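PDB 4NES: UDP-N-acetylglucosamine 2-epimerase from Methanocaldococcus jannaschii, which probably catalyses the reversible epimerisation at C-2 of UDP-N-acetylglucosamine, giving UDP-N-acetylmannosamine. Local coordinates for residues 123-127 / 128-132; 187-190 / 191-195; 272-275 / 276-280. All blocks are in the same frame, centred on the assembly; numbering follows the deposited sequence.

Contact 1: 123-127 / 128-132; sequences FDRNM and PEEIN. With UD1 (uridine-diphosphate-N-acetylglucosamine), chain B.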
ATOM      1  N   PHE A 123       2.027  -1.756  15.977  1.00 15.55           N
ATOM      2  CA  PHE A 123       0.564  -1.669  16.081  1.00 18.00           C
ATOM      3  C   PHE A 123       0.082  -0.254  16.371  1.00 20.94           C
ATOM      4  O   PHE A 123      -1.011  -0.039  16.900  1.00 29.78           O
ATOM      5  CB  PHE A 123       0.016  -2.699  17.073  1.00 17.51           C
ATOM      6  CG  PHE A 123       0.418  -4.101  16.737  1.00 19.95           C
ATOM      7  CD1 PHE A 123      -0.090  -4.725  15.608  1.00 19.87           C
ATOM      8  CD2 PHE A 123       1.330  -4.780  17.522  1.00 19.51           C
ATOM      9  CE1 PHE A 123       0.295  -6.015  15.282  1.00 17.18           C
ATOM     10  CE2 PHE A 123       1.723  -6.071  17.203  1.00 20.36           C
ATOM     11  CZ  PHE A 123       1.194  -6.689  16.081  1.00 19.18           C
ATOM     12  N   ASP A 124       0.927   0.698  16.008  1.00 25.29           N
ATOM     13  CA  ASP A 124       0.583   2.103  15.976  1.00 28.97           C
ATOM     14  C   ASP A 124       0.424   2.398  14.494  1.00 32.76           C
ATOM     15  O   ASP A 124       1.162   3.219  13.946  1.00 26.01           O
ATOM     16  CB  ASP A 124       1.752   2.917  16.538  1.00 26.21           C
ATOM     17  CG  ASP A 124       1.380   4.352  16.865  1.00 36.08           C
ATOM     18  OD1 ASP A 124       0.296   4.817  16.452  1.00 34.51           O
ATOM     19  OD2 ASP A 124       2.192   5.017  17.543  1.00 34.25           O
ATOM     20  N   ARG A 125      -0.527   1.725  13.840  1.00 38.96           N
ATOM     21  CA  ARG A 125      -0.687   1.827  12.381  1.00 36.07           C
ATOM     22  C   ARG A 125      -1.094   3.238  11.935  1.00 30.65           C
ATOM     23  O   ARG A 125      -1.462   3.464  10.780  1.00 30.67           O
ATOM     24  CB  ARG A 125      -1.628   0.739  11.824  1.00 35.19           C
ATOM     25  CG  ARG A 125      -1.300   0.310  10.384  1.00 24.60           C
ATOM     26  CD  ARG A 125      -2.167  -0.852   9.862  1.00 28.64           C
ATOM     27  NE  ARG A 125      -1.677  -2.162  10.301  1.00 38.82           N
ATOM     28  CZ  ARG A 125      -2.169  -3.330   9.893  1.00 39.91           C
ATOM     29  NH1 ARG A 125      -3.173  -3.369   9.018  1.00 37.30           N
ATOM     30  NH2 ARG A 125      -1.650  -4.463  10.358  1.00 33.25           N
ATOM     31  N   ASN A 126      -0.994   4.185  12.862  1.00 23.70           N
ATOM     32  CA  ASN A 126      -1.071   5.601  12.543  1.00 19.72           C
ATOM     33  C   ASN A 126       0.315   6.218  12.215  1.00 34.95           C
ATOM     34  O   ASN A 126       0.373   7.286  11.601  1.00 33.81           O
ATOM     35  CB  ASN A 126      -1.777   6.360  13.682  1.00 32.11           C
ATOM     36  CG  ASN A 126      -3.208   5.868  13.929  1.00 40.38           C
ATOM     37  OD1 ASN A 126      -3.970   5.626  12.992  1.00 43.13           O
ATOM     38  ND2 ASN A 126      -3.574   5.725  15.200  1.00 43.09           N
HETATM   39  N   MSE A 127       1.406   5.547  12.629  1.00 28.13           N
HETATM   40  CA  MSE A 127       2.819   5.909  12.317  1.00 23.67           C
HETATM   41  C   MSE A 127       3.110   5.728  10.814  1.00 12.98           C
HETATM   42  O   MSE A 127       2.706   4.726  10.258  1.00 14.46           O
HETATM   43  CB  MSE A 127       3.814   4.972  13.062  1.00 30.93           C
HETATM   44  CG  MSE A 127       4.074   5.166  14.589  1.00 36.09           C
HETATM   45 SE   MSE A 127       5.614   4.112  15.344  1.00 33.71          SE
HETATM   46  CE  MSE A 127       7.008   4.889  14.196  1.00 17.81           C
ATOM     47  N   PRO A 128       3.857   6.654  10.161  1.00 10.66           N
ATOM     48  CA  PRO A 128       4.082   6.379   8.735  1.00 12.48           C
ATOM     49  C   PRO A 128       4.931   5.128   8.495  1.00  8.30           C
ATOM     50  O   PRO A 128       4.723   4.426   7.498  1.00  9.14           O
ATOM     51  CB  PRO A 128       4.806   7.635   8.226  1.00 12.80           C
ATOM     52  CG  PRO A 128       5.345   8.311   9.455  1.00 18.27           C
ATOM     53  CD  PRO A 128       4.427   7.950  10.579  1.00 14.37           C
ATOM     54  N   GLU A 129       5.855   4.833   9.400  1.00  8.25           N
ATOM     55  CA  GLU A 129       6.680   3.638   9.251  1.00  7.61           C
ATOM     56  C   GLU A 129       5.852   2.371   9.330  1.00  7.26           C
ATOM     57  O   GLU A 129       6.109   1.424   8.588  1.00  8.45           O
ATOM     58  CB  GLU A 129       7.780   3.592  10.315  1.00 10.58           C
ATOM     59  CG  GLU A 129       8.897   4.603  10.106  1.00  9.90           C
ATOM     60  CD  GLU A 129       8.550   6.005  10.591  1.00 11.52           C
ATOM     61  OE1 GLU A 129       7.457   6.235  11.166  1.00 10.56           O
ATOM     62  OE2 GLU A 129       9.395   6.901  10.380  1.00 12.22           O
ATOM     63  N   GLU A 130       4.860   2.347  10.223  1.00  9.68           N
ATOM     64  CA  GLU A 130       4.017   1.169  10.371  1.00  9.04           C
ATOM     65  C   GLU A 130       3.193   0.974   9.102  1.00  8.61           C
ATOM     66  O   GLU A 130       3.069  -0.148   8.609  1.00 10.10           O
ATOM     67  CB  GLU A 130       3.126   1.292  11.625  1.00 10.90           C
ATOM     68  CG  GLU A 130       2.255   0.063  11.950  1.00 13.22           C
ATOM     69  CD  GLU A 130       2.976  -1.054  12.698  1.00 13.77           C
ATOM     70  OE1 GLU A 130       4.216  -1.039  12.800  1.00 13.36           O
ATOM     71  OE2 GLU A 130       2.297  -1.978  13.196  1.00 15.53           O
ATOM     72  N   ILE A 131       2.656   2.064   8.556  1.00  9.90           N
ATOM     73  CA  ILE A 131       1.924   1.997   7.288  1.00 10.09           C
ATOM     74  C   ILE A 131       2.820   1.436   6.198  1.00  7.54           C
ATOM     75  O   ILE A 131       2.446   0.493   5.503  1.00  9.16           O
ATOM     76  CB  ILE A 131       1.379   3.374   6.863  1.00 10.29           C
ATOM     77  CG1 ILE A 131       0.233   3.798   7.791  1.00 11.03           C
ATOM     78  CG2 ILE A 131       0.885   3.335   5.426  1.00 11.89           C
ATOM     79  CD1 ILE A 131      -0.098   5.281   7.726  1.00 16.73           C
ATOM     80  N   ASN A 132       4.026   1.987   6.077  1.00  7.02           N
ATOM     81  CA  ASN A 132       4.944   1.566   5.027  1.00  7.00           C
ATOM     82  C   ASN A 132       5.273   0.087   5.127  1.00  7.74           C
ATOM     83  O   ASN A 132       5.289  -0.636   4.129  1.00  8.75           O
ATOM     84  CB  ASN A 132       6.237   2.376   5.079  1.00  7.76           C
ATOM     85  CG  ASN A 132       6.051   3.807   4.622  1.00  8.57           C
ATOM     86  OD1 ASN A 132       5.082   4.124   3.926  1.00 10.01           O
ATOM     87  ND2 ASN A 132       6.978   4.687   5.015  1.00  8.34           N
TER
HETATM   88  C1' UD1 B 400      13.208   9.092   7.357  1.00  7.78           C
HETATM   89  C2' UD1 B 400      12.260   7.943   7.514  1.00  8.31           C
HETATM   90  C3' UD1 B 400      12.382   7.327   8.823  1.00  8.08           C
HETATM   91  C4' UD1 B 400      13.758   6.943   9.161  1.00  8.08           C
HETATM   92  C5' UD1 B 400      14.702   8.094   8.925  1.00  8.00           C
HETATM   93  C6' UD1 B 400      16.125   7.700   9.059  1.00  6.66           C
HETATM   94  C7' UD1 B 400      10.097   8.212   6.161  1.00 10.10           C
HETATM   95  C8' UD1 B 400       8.694   8.742   6.145  1.00  8.48           C
HETATM   96  N2' UD1 B 400      10.863   8.425   7.368  1.00  8.97           N
HETATM   97  O1' UD1 B 400      12.882  10.072   8.277  1.00  7.78           O
HETATM   98  O3' UD1 B 400      11.527   6.171   8.887  1.00 10.23           O
HETATM   99  O4' UD1 B 400      13.851   6.527  10.514  1.00  8.68           O
HETATM  100  O5' UD1 B 400      14.558   8.607   7.604  1.00  8.48           O
HETATM  101  O6' UD1 B 400      16.957   8.693   9.530  1.00  8.24           O
HETATM  102  O7' UD1 B 400      10.566   7.629   5.181  1.00  9.34           O
HETATM  103  N1  UD1 B 400      16.890  16.226   6.022  1.00 11.95           N
HETATM  104  C2  UD1 B 400      18.059  16.796   5.723  1.00 13.82           C
HETATM  105  N3  UD1 B 400      18.987  16.120   5.050  1.00 11.90           N
HETATM  106  C4  UD1 B 400      18.770  14.862   4.643  1.00 14.12           C
HETATM  107  C5  UD1 B 400      17.567  14.238   4.938  1.00 14.74           C
HETATM  108  C6  UD1 B 400      16.617  14.953   5.650  1.00 14.14           C
HETATM  109  O2  UD1 B 400      18.297  17.936   6.072  1.00 12.34           O
HETATM  110  O4  UD1 B 400      19.735  14.188   3.952  1.00 12.90           O
HETATM  111  C1B UD1 B 400      15.851  16.957   6.785  1.00 13.39           C
HETATM  112  C2B UD1 B 400      14.968  17.808   5.965  1.00 10.67           C
HETATM  113  O2' UD1 B 400      14.624  18.964   6.688  1.00 14.93           O
HETATM  114  C3B UD1 B 400      13.799  16.982   5.769  1.00 10.46           C
HETATM  115  C4B UD1 B 400      13.689  16.288   7.077  1.00  9.63           C
HETATM  116  O4B UD1 B 400      15.015  16.048   7.506  1.00 11.38           O
HETATM  117  O3B UD1 B 400      12.631  17.686   5.428  1.00 13.11           O
HETATM  118  C5B UD1 B 400      12.961  14.995   6.985  1.00 10.39           C
HETATM  119  O5B UD1 B 400      13.434  14.110   6.002  1.00 10.01           O
HETATM  120  PA  UD1 B 400      12.617  12.844   5.626  1.00 11.23           P
HETATM  121  O1A UD1 B 400      11.277  13.273   5.113  1.00 15.23           O
HETATM  122  O2A UD1 B 400      13.390  12.060   4.618  1.00 13.47           O
HETATM  123  O3A UD1 B 400      12.337  12.024   6.928  1.00 10.39           O
HETATM  124  PB  UD1 B 400      13.331  11.572   8.091  1.00  9.17           P
HETATM  125  O1B UD1 B 400      12.940  12.307   9.331  1.00  9.83           O
HETATM  126  O2B UD1 B 400      14.767  11.688   7.657  1.00  9.93           O
HETATM  127  O   HOH W   1      -0.274  -2.432  12.314  1.00 19.28           O
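Glu130 reaches back toward the loop 123-127 from the first turn of its helix and takes hold of Phe123. With CG anti to the backbone N (chi1 -176°) and a bend at chi2, its CG packs 3.5 Å from Arg125 CA. OE2 accepts Phe123 N at 2.8 Å, the donor standing well above the carboxylate plane. Ser122 N and Arg133 grip OE1. Met127, a selenomethionine, is the N-cap residue closing a type I turn from Asp124; its O accepts Ile131 N (3.2 Å), starting the helical bonding. Its CE rests 3.3 Å from OE1 of Glu129, whose OE2 accepts UD1 O3' (2.7 Å) and pairs with Arg208. Against this buried side, Phe123 and Asn126 face solvent. Arg125 crosses Glu130 at about a right angle. A water donates to Glu130 OE2 (2.8 Å), but its leg to Arg125 NE is so short (2.5 Å) that the bridge is doubtful; the guanidinium's salt bridge goes to Glu157. The loop comes after strand 112-116 of the seven-stranded parallel sheet and leads into helix 128-138, whose Pro128 and Ile131 pack on Lys108 and Ile139 of the second subunit.

Contact 2: 187-190 / 191-195; sequences NVRA and FFNSV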
ATOM      1  N   ASN A 187      41.863   6.944  13.363  1.00 12.07           N
ATOM      2  CA  ASN A 187      41.027   8.117  13.135  1.00  9.89           C
ATOM      3  C   ASN A 187      39.697   8.037  13.898  1.00  9.93           C
ATOM      4  O   ASN A 187      39.235   9.036  14.451  1.00 11.07           O
ATOM      5  CB  ASN A 187      40.767   8.332  11.635  1.00 10.09           C
ATOM      6  CG  ASN A 187      41.978   8.906  10.899  1.00 11.43           C
ATOM      7  OD1 ASN A 187      43.026   9.129  11.489  1.00 12.38           O
ATOM      8  ND2 ASN A 187      41.820   9.163   9.603  1.00 14.70           N
ATOM      9  N   VAL A 188      39.086   6.856  13.934  1.00 10.90           N
ATOM     10  CA  VAL A 188      37.835   6.683  14.678  1.00 11.18           C
ATOM     11  C   VAL A 188      38.063   6.889  16.172  1.00 10.37           C
ATOM     12  O   VAL A 188      37.292   7.582  16.839  1.00 12.42           O
ATOM     13  CB  VAL A 188      37.202   5.306  14.407  1.00  9.87           C
ATOM     14  CG1 VAL A 188      35.937   5.133  15.232  1.00 12.99           C
ATOM     15  CG2 VAL A 188      36.864   5.177  12.933  1.00 12.37           C
ATOM     16  N   ARG A 189      39.140   6.309  16.695  1.00 10.70           N
ATOM     17  CA  ARG A 189      39.484   6.482  18.101  1.00 12.80           C
ATOM     18  C   ARG A 189      39.736   7.950  18.433  1.00 14.54           C
ATOM     19  O   ARG A 189      39.329   8.434  19.490  1.00 14.65           O
ATOM     20  CB  ARG A 189      40.734   5.661  18.422  1.00 14.36           C
ATOM     21  CG  ARG A 189      41.233   5.770  19.851  1.00 30.80           C
ATOM     22  CD  ARG A 189      40.828   4.554  20.671  1.00 38.76           C
ATOM     23  NE  ARG A 189      39.868   4.889  21.717  1.00 40.69           N
ATOM     24  CZ  ARG A 189      39.305   3.999  22.529  1.00 40.48           C
ATOM     25  NH1 ARG A 189      39.604   2.713  22.416  1.00 44.39           N
ATOM     26  NH2 ARG A 189      38.441   4.394  23.452  1.00 41.64           N
ATOM     27  N   ALA A 190      40.394   8.660  17.521  1.00 12.24           N
ATOM     28  CA  ALA A 190      40.673  10.080  17.717  1.00 11.28           C
ATOM     29  C   ALA A 190      39.388  10.909  17.756  1.00 11.47           C
ATOM     30  O   ALA A 190      39.251  11.814  18.589  1.00 13.94           O
ATOM     31  CB  ALA A 190      41.636  10.586  16.646  1.00 13.36           C
ATOM     32  N   PHE A 191      38.441  10.599  16.877  1.00 11.03           N
ATOM     33  CA  PHE A 191      37.146  11.259  16.918  1.00 12.89           C
ATOM     34  C   PHE A 191      36.491  11.033  18.273  1.00 14.71           C
ATOM     35  O   PHE A 191      36.029  11.979  18.922  1.00 15.48           O
ATOM     36  CB  PHE A 191      36.213  10.716  15.834  1.00 15.93           C
ATOM     37  CG  PHE A 191      34.748  10.890  16.170  1.00 21.30           C
ATOM     38  CD1 PHE A 191      34.101  12.081  15.891  1.00 27.33           C
ATOM     39  CD2 PHE A 191      34.031   9.870  16.793  1.00 23.23           C
ATOM     40  CE1 PHE A 191      32.760  12.252  16.206  1.00 20.83           C
ATOM     41  CE2 PHE A 191      32.698  10.041  17.129  1.00 28.48           C
ATOM     42  CZ  PHE A 191      32.066  11.230  16.832  1.00 25.11           C
ATOM     43  N   PHE A 192      36.443   9.769  18.689  1.00 13.06           N
ATOM     44  CA  PHE A 192      35.791   9.401  19.941  1.00 15.53           C
ATOM     45  C   PHE A 192      36.392  10.182  21.099  1.00 20.09           C
ATOM     46  O   PHE A 192      35.665  10.755  21.906  1.00 18.72           O
ATOM     47  CB  PHE A 192      35.915   7.898  20.199  1.00 14.35           C
ATOM     48  CG  PHE A 192      35.336   7.466  21.515  1.00 16.76           C
ATOM     49  CD1 PHE A 192      33.983   7.185  21.634  1.00 14.75           C
ATOM     50  CD2 PHE A 192      36.140   7.358  22.640  1.00 17.92           C
ATOM     51  CE1 PHE A 192      33.448   6.796  22.854  1.00 13.53           C
ATOM     52  CE2 PHE A 192      35.611   6.972  23.857  1.00 20.03           C
ATOM     53  CZ  PHE A 192      34.262   6.686  23.963  1.00 17.21           C
ATOM     54  N   ASN A 193      37.719  10.217  21.173  1.00 17.50           N
ATOM     55  CA  ASN A 193      38.401  10.938  22.242  1.00 16.01           C
ATOM     56  C   ASN A 193      38.189  12.448  22.178  1.00 20.74           C
ATOM     57  O   ASN A 193      38.276  13.125  23.199  1.00 26.15           O
ATOM     58  CB  ASN A 193      39.897  10.606  22.257  1.00 16.92           C
ATOM     59  CG  ASN A 193      40.173   9.182  22.689  1.00 26.41           C
ATOM     60  OD1 ASN A 193      39.368   8.566  23.388  1.00 30.74           O
ATOM     61  ND2 ASN A 193      41.320   8.647  22.271  1.00 28.00           N
ATOM     62  N   SER A 194      37.905  12.976  20.989  1.00 16.62           N
ATOM     63  CA  SER A 194      37.638  14.404  20.834  1.00 21.41           C
ATOM     64  C   SER A 194      36.258  14.764  21.378  1.00 24.20           C
ATOM     65  O   SER A 194      36.056  15.858  21.913  1.00 28.50           O
ATOM     66  CB  SER A 194      37.749  14.831  19.366  1.00 23.50           C
ATOM     67  OG  SER A 194      36.635  14.394  18.597  1.00 23.57           O
ATOM     68  N   VAL A 195      35.319  13.833  21.248  1.00 17.96           N
ATOM     69  CA  VAL A 195      33.929  14.060  21.639  1.00 22.93           C
ATOM     70  C   VAL A 195      33.667  13.725  23.108  1.00 23.77           C
ATOM     71  O   VAL A 195      32.946  14.446  23.801  1.00 24.68           O
ATOM     72  CB  VAL A 195      32.971  13.245  20.732  1.00 21.16           C
ATOM     73  CG1 VAL A 195      31.557  13.188  21.323  1.00 26.31           C
ATOM     74  CG2 VAL A 195      32.939  13.840  19.336  1.00 20.49           C
TER
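Arg189 and Phe192 leave the helix with the same first torsion, CG anti to the backbone N (chi1 179° and 177°), and their side chains run next to each other in the same direction. Further out, Arg189 is turned at chi2 and chi3, away from the staggered values, which swings the guanidinium along the helix toward Phe192. NH2 ends 3.8 Å from CD2 of Phe192, and the guanidinium and ring planes are nearly perpendicular, 83° apart. Asn193 closes in beside the arginine's stem: its ND2 lies 3.8 Å from Arg189 CG, its amide only modestly inclined to the guanidinium. Arg189 NE is covered here and has no hydrogen-bonding partner in the model.

Backbone bonds of the ordinary i to i+4 kind tie the turns together, such as Phe192 N to Val188 O and Asn193 N to Arg189 O (2.9 Å). This is helix 186-195, the last helix ahead of strand 201-205, a strand of the six-stranded parallel sheet in the GT-B fold, in which two Rossmann-like domains enclose a cleft for the nucleotides.

On the other flank, Phe191 presents the edge of its ring to Val188 O, which sits near the ring plane, 4.0 Å from CD2, while CB of Phe191 comes within 3.5 Å of the same oxygen. Near the C-terminal end of the helix, Ser194 folds its OG back onto Phe191 O at 2.5 Å, a bond short enough for its exact length to be doubtful, and that carbonyl also accepts Val195 N (3.1 Å). Toward helix 271-280, Val188 packs against Glu273 and Met276, Phe191 against Glu273, and the buried Phe192 against Asn280.

Contact 3: 272-275 / 276-280; sequences LEFL and MLEKN. With UDP (uridine-5'-diphosphate), chain C.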
ATOM      1  N   LEU A 272      31.032   4.000  11.938  1.00  8.99           N
ATOM      2  CA  LEU A 272      32.132   3.552  12.787  1.00  8.88           C
ATOM      3  C   LEU A 272      32.222   4.402  14.049  1.00 10.12           C
ATOM      4  O   LEU A 272      32.372   3.892  15.170  1.00  9.28           O
ATOM      5  CB  LEU A 272      33.458   3.599  12.024  1.00  9.06           C
ATOM      6  CG  LEU A 272      33.504   2.752  10.760  1.00  9.81           C
ATOM      7  CD1 LEU A 272      34.851   2.951  10.071  1.00 14.82           C
ATOM      8  CD2 LEU A 272      33.282   1.284  11.080  1.00 12.02           C
ATOM      9  N   GLU A 273      32.121   5.710  13.854  1.00  9.64           N
ATOM     10  CA  GLU A 273      32.125   6.651  14.954  1.00  7.85           C
ATOM     11  C   GLU A 273      30.939   6.407  15.891  1.00  9.77           C
ATOM     12  O   GLU A 273      31.088   6.404  17.116  1.00  9.64           O
ATOM     13  CB  GLU A 273      32.103   8.079  14.399  1.00 10.89           C
ATOM     14  CG  GLU A 273      33.415   8.498  13.720  1.00 14.14           C
ATOM     15  CD  GLU A 273      33.558   7.981  12.302  1.00 16.17           C
ATOM     16  OE1 GLU A 273      32.560   7.512  11.707  1.00 14.62           O
ATOM     17  OE2 GLU A 273      34.685   8.044  11.771  1.00 19.82           O
ATOM     18  N   PHE A 274      29.758   6.191  15.314  1.00  8.46           N
ATOM     19  CA  PHE A 274      28.575   6.015  16.143  1.00  8.41           C
ATOM     20  C   PHE A 274      28.611   4.710  16.935  1.00  8.01           C
ATOM     21  O   PHE A 274      28.190   4.674  18.092  1.00  8.95           O
ATOM     22  CB  PHE A 274      27.283   6.133  15.331  1.00  8.40           C
ATOM     23  CG  PHE A 274      26.091   6.413  16.185  1.00  8.91           C
ATOM     24  CD1 PHE A 274      25.938   7.656  16.773  1.00 10.78           C
ATOM     25  CD2 PHE A 274      25.152   5.426  16.445  1.00 11.66           C
ATOM     26  CE1 PHE A 274      24.853   7.925  17.595  1.00 11.30           C
ATOM     27  CE2 PHE A 274      24.059   5.698  17.260  1.00 10.53           C
ATOM     28  CZ  PHE A 274      23.923   6.947  17.835  1.00 10.02           C
ATOM     29  N   LEU A 275      29.114   3.638  16.325  1.00  9.38           N
ATOM     30  CA  LEU A 275      29.262   2.375  17.042  1.00  8.48           C
ATOM     31  C   LEU A 275      30.143   2.545  18.270  1.00  9.89           C
ATOM     32  O   LEU A 275      29.863   1.988  19.326  1.00  9.08           O
ATOM     33  CB  LEU A 275      29.877   1.304  16.139  1.00  9.95           C
ATOM     34  CG  LEU A 275      28.942   0.683  15.109  1.00 10.20           C
ATOM     35  CD1 LEU A 275      29.771  -0.204  14.193  1.00  9.54           C
ATOM     36  CD2 LEU A 275      27.840  -0.130  15.781  1.00 11.25           C
HETATM   37  N   MSE A 276      31.206   3.331  18.142  1.00  9.42           N
HETATM   38  CA  MSE A 276      32.046   3.617  19.290  1.00 10.03           C
HETATM   39  C   MSE A 276      31.306   4.392  20.377  1.00  9.35           C
HETATM   40  O   MSE A 276      31.446   4.099  21.566  1.00 10.03           O
HETATM   41  CB  MSE A 276      33.302   4.368  18.846  1.00 14.76           C
HETATM   42  CG  MSE A 276      34.313   3.502  18.115  1.00 19.26           C
HETATM   43 SE   MSE A 276      34.958   2.026  19.213  1.00 35.84          SE
HETATM   44  CE  MSE A 276      35.775   3.064  20.645  1.00 42.89           C
ATOM     45  N   LEU A 277      30.508   5.372  19.977  1.00 10.65           N
ATOM     46  CA  LEU A 277      29.707   6.090  20.956  1.00  9.68           C
ATOM     47  C   LEU A 277      28.707   5.160  21.645  1.00 10.67           C
ATOM     48  O   LEU A 277      28.514   5.241  22.852  1.00 10.30           O
ATOM     49  CB  LEU A 277      28.983   7.267  20.306  1.00 12.08           C
ATOM     50  CG  LEU A 277      29.882   8.426  19.872  1.00 12.69           C
ATOM     51  CD1 LEU A 277      29.062   9.397  19.054  1.00 16.84           C
ATOM     52  CD2 LEU A 277      30.497   9.129  21.085  1.00 14.41           C
ATOM     53  N   GLU A 278      28.072   4.270  20.889  1.00  9.20           N
ATOM     54  CA  GLU A 278      27.127   3.338  21.499  1.00 10.18           C
ATOM     55  C   GLU A 278      27.823   2.385  22.459  1.00  9.10           C
ATOM     56  O   GLU A 278      27.374   2.196  23.599  1.00 10.22           O
ATOM     57  CB  GLU A 278      26.415   2.516  20.429  1.00  9.34           C
ATOM     58  CG  GLU A 278      25.466   3.306  19.556  1.00 10.56           C
ATOM     59  CD  GLU A 278      24.883   2.460  18.454  1.00 14.09           C
ATOM     60  OE1 GLU A 278      25.631   1.687  17.832  1.00 15.10           O
ATOM     61  OE2 GLU A 278      23.667   2.557  18.211  1.00 14.97           O
ATOM     62  N   LYS A 279      28.914   1.777  21.992  1.00  8.98           N
ATOM     63  CA  LYS A 279      29.580   0.735  22.752  1.00 11.54           C
ATOM     64  C   LYS A 279      30.024   1.252  24.113  1.00 12.02           C
ATOM     65  O   LYS A 279      29.993   0.524  25.106  1.00 13.46           O
ATOM     66  CB  LYS A 279      30.795   0.212  21.981  1.00 10.97           C
ATOM     67  CG  LYS A 279      31.522  -0.929  22.684  1.00 15.64           C
ATOM     68  CD  LYS A 279      32.781  -1.347  21.944  1.00 28.12           C
ATOM     69  CE  LYS A 279      33.469  -2.500  22.667  1.00 26.10           C
ATOM     70  NZ  LYS A 279      34.015  -2.094  23.989  1.00 36.75           N
ATOM     71  N   ASN A 280      30.418   2.517  24.158  1.00 10.46           N
ATOM     72  CA  ASN A 280      31.005   3.080  25.367  1.00 12.05           C
ATOM     73  C   ASN A 280      30.050   3.890  26.244  1.00 14.90           C
ATOM     74  O   ASN A 280      30.447   4.424  27.271  1.00 13.99           O
ATOM     75  CB  ASN A 280      32.240   3.909  25.008  1.00 12.05           C
ATOM     76  CG  ASN A 280      33.386   3.052  24.517  1.00 12.88           C
ATOM     77  OD1 ASN A 280      34.089   2.435  25.318  1.00 18.90           O
ATOM     78  ND2 ASN A 280      33.581   2.997  23.204  1.00 14.09           N
TER
HETATM   79  N1  UDP C 401      23.674   6.111  13.160  1.00  8.56           N
HETATM   80  C2  UDP C 401      24.861   6.578  12.707  1.00  9.18           C
HETATM   81  N3  UDP C 401      25.280   7.809  13.072  1.00  8.77           N
HETATM   82  C4  UDP C 401      24.553   8.612  13.879  1.00  9.76           C
HETATM   83  C5  UDP C 401      23.317   8.164  14.365  1.00  9.33           C
HETATM   84  C6  UDP C 401      22.898   6.889  13.970  1.00  8.40           C
HETATM   85  O2  UDP C 401      25.563   5.885  11.966  1.00  9.59           O
HETATM   86  O4  UDP C 401      25.028   9.876  14.217  1.00 11.05           O
HETATM   87  C1' UDP C 401      23.140   4.797  12.761  1.00  8.82           C
HETATM   88  C2' UDP C 401      22.864   3.831  13.789  1.00  7.98           C
HETATM   89  O2' UDP C 401      24.052   3.193  14.202  1.00 10.09           O
HETATM   90  C3' UDP C 401      21.876   2.945  13.160  1.00  8.45           C
HETATM   91  C4' UDP C 401      21.184   3.804  12.210  1.00  8.06           C
HETATM   92  O4' UDP C 401      21.852   5.041  12.199  1.00  8.79           O
HETATM   93  O3' UDP C 401      22.436   1.856  12.479  1.00  9.73           O
HETATM   94  C5' UDP C 401      19.766   4.084  12.574  1.00 10.60           C
HETATM   95  O5' UDP C 401      19.173   5.016  11.704  1.00  9.80           O
HETATM   96  PA  UDP C 401      18.055   6.034  12.176  1.00  9.19           P
HETATM   97  O1A UDP C 401      18.274   7.339  11.441  1.00 12.00           O
HETATM   98  O2A UDP C 401      18.129   6.195  13.679  1.00  9.84           O
HETATM   99  O3A UDP C 401      16.654   5.481  11.706  1.00  9.47           O
HETATM  100  PB  UDP C 401      15.709   4.326  12.187  1.00  7.66           P
HETATM  101  O1B UDP C 401      16.532   3.105  12.570  1.00 10.49           O
HETATM  102  O2B UDP C 401      14.870   4.831  13.333  1.00  8.28           O
HETATM  103  O3B UDP C 401      14.861   4.083  10.970  1.00  8.93           O
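Phe274 and Glu278, one helical turn apart, meet next to the bound UDP. Among the side-chain contacts, the two cross at about a right angle: Glu278 lays its carboxylate against the CD2-CE2 side of the ring, OE2 3.3 Å from CE2, with the two planes 50° apart. The carboxylate's other oxygen, OE1, lies 3.5 Å from Leu275 CD2, so the group is wedged between two apolar neighbours. Phe274 CD1 also touches Leu277 CD1 at 4.2 Å.

Hydrogen bonds are mostly those of the backbone, including Glu278 N to Phe274 O and Lys279 N to Leu275 O, both 2.8 Å. Asn280 adds a side-chain bond, its ND2 giving a hydrogen to Met276 O (2.9 Å); Asn280 N reaches the same oxygen from the opposite face of the carbonyl plane.

As to charge, Glu278 OE2 lies close to Glu294 OE1, which is hydrogen-bonded to UDP; this probably raises the affinity of one of the two for a proton.

Ligand contact falls to one face of the Phe274 ring, where the uracil lies with C5 over the ring centre, 3.4 Å above its plane; ring atom CD2 also nears the ribose O2' (3.4 Å). Helix 271-280 thus lines the uridine end of the nucleotide pocket in the Rossmann-like domain of the GT-B fold built on the six-stranded sheet.

From the N terminus the three contacts come in series; none nests in or crosses another, and none closes a long loop. Each is local: a helix start in contact 1, successive helical turns in contacts 2 and 3. Contact 1 opens helix 128-138 beside the seven-stranded sheet, at the subunit interface. Contacts 2 and 3 lie on the other side of the chain's centre, about 37 and 29 Å from contact 1 between centres. Helix 271-280 packs on the six-stranded sheet and helix 186-195 on that helix: Phe191 CE2 meets Glu273 CB at 3.4 Å, and Val188 CG1 meets Met276 CG at 3.7 Å. Contact 2 thereby backs contact 3, which faces UDP, while contact 1 touches UD1 directly through Glu129.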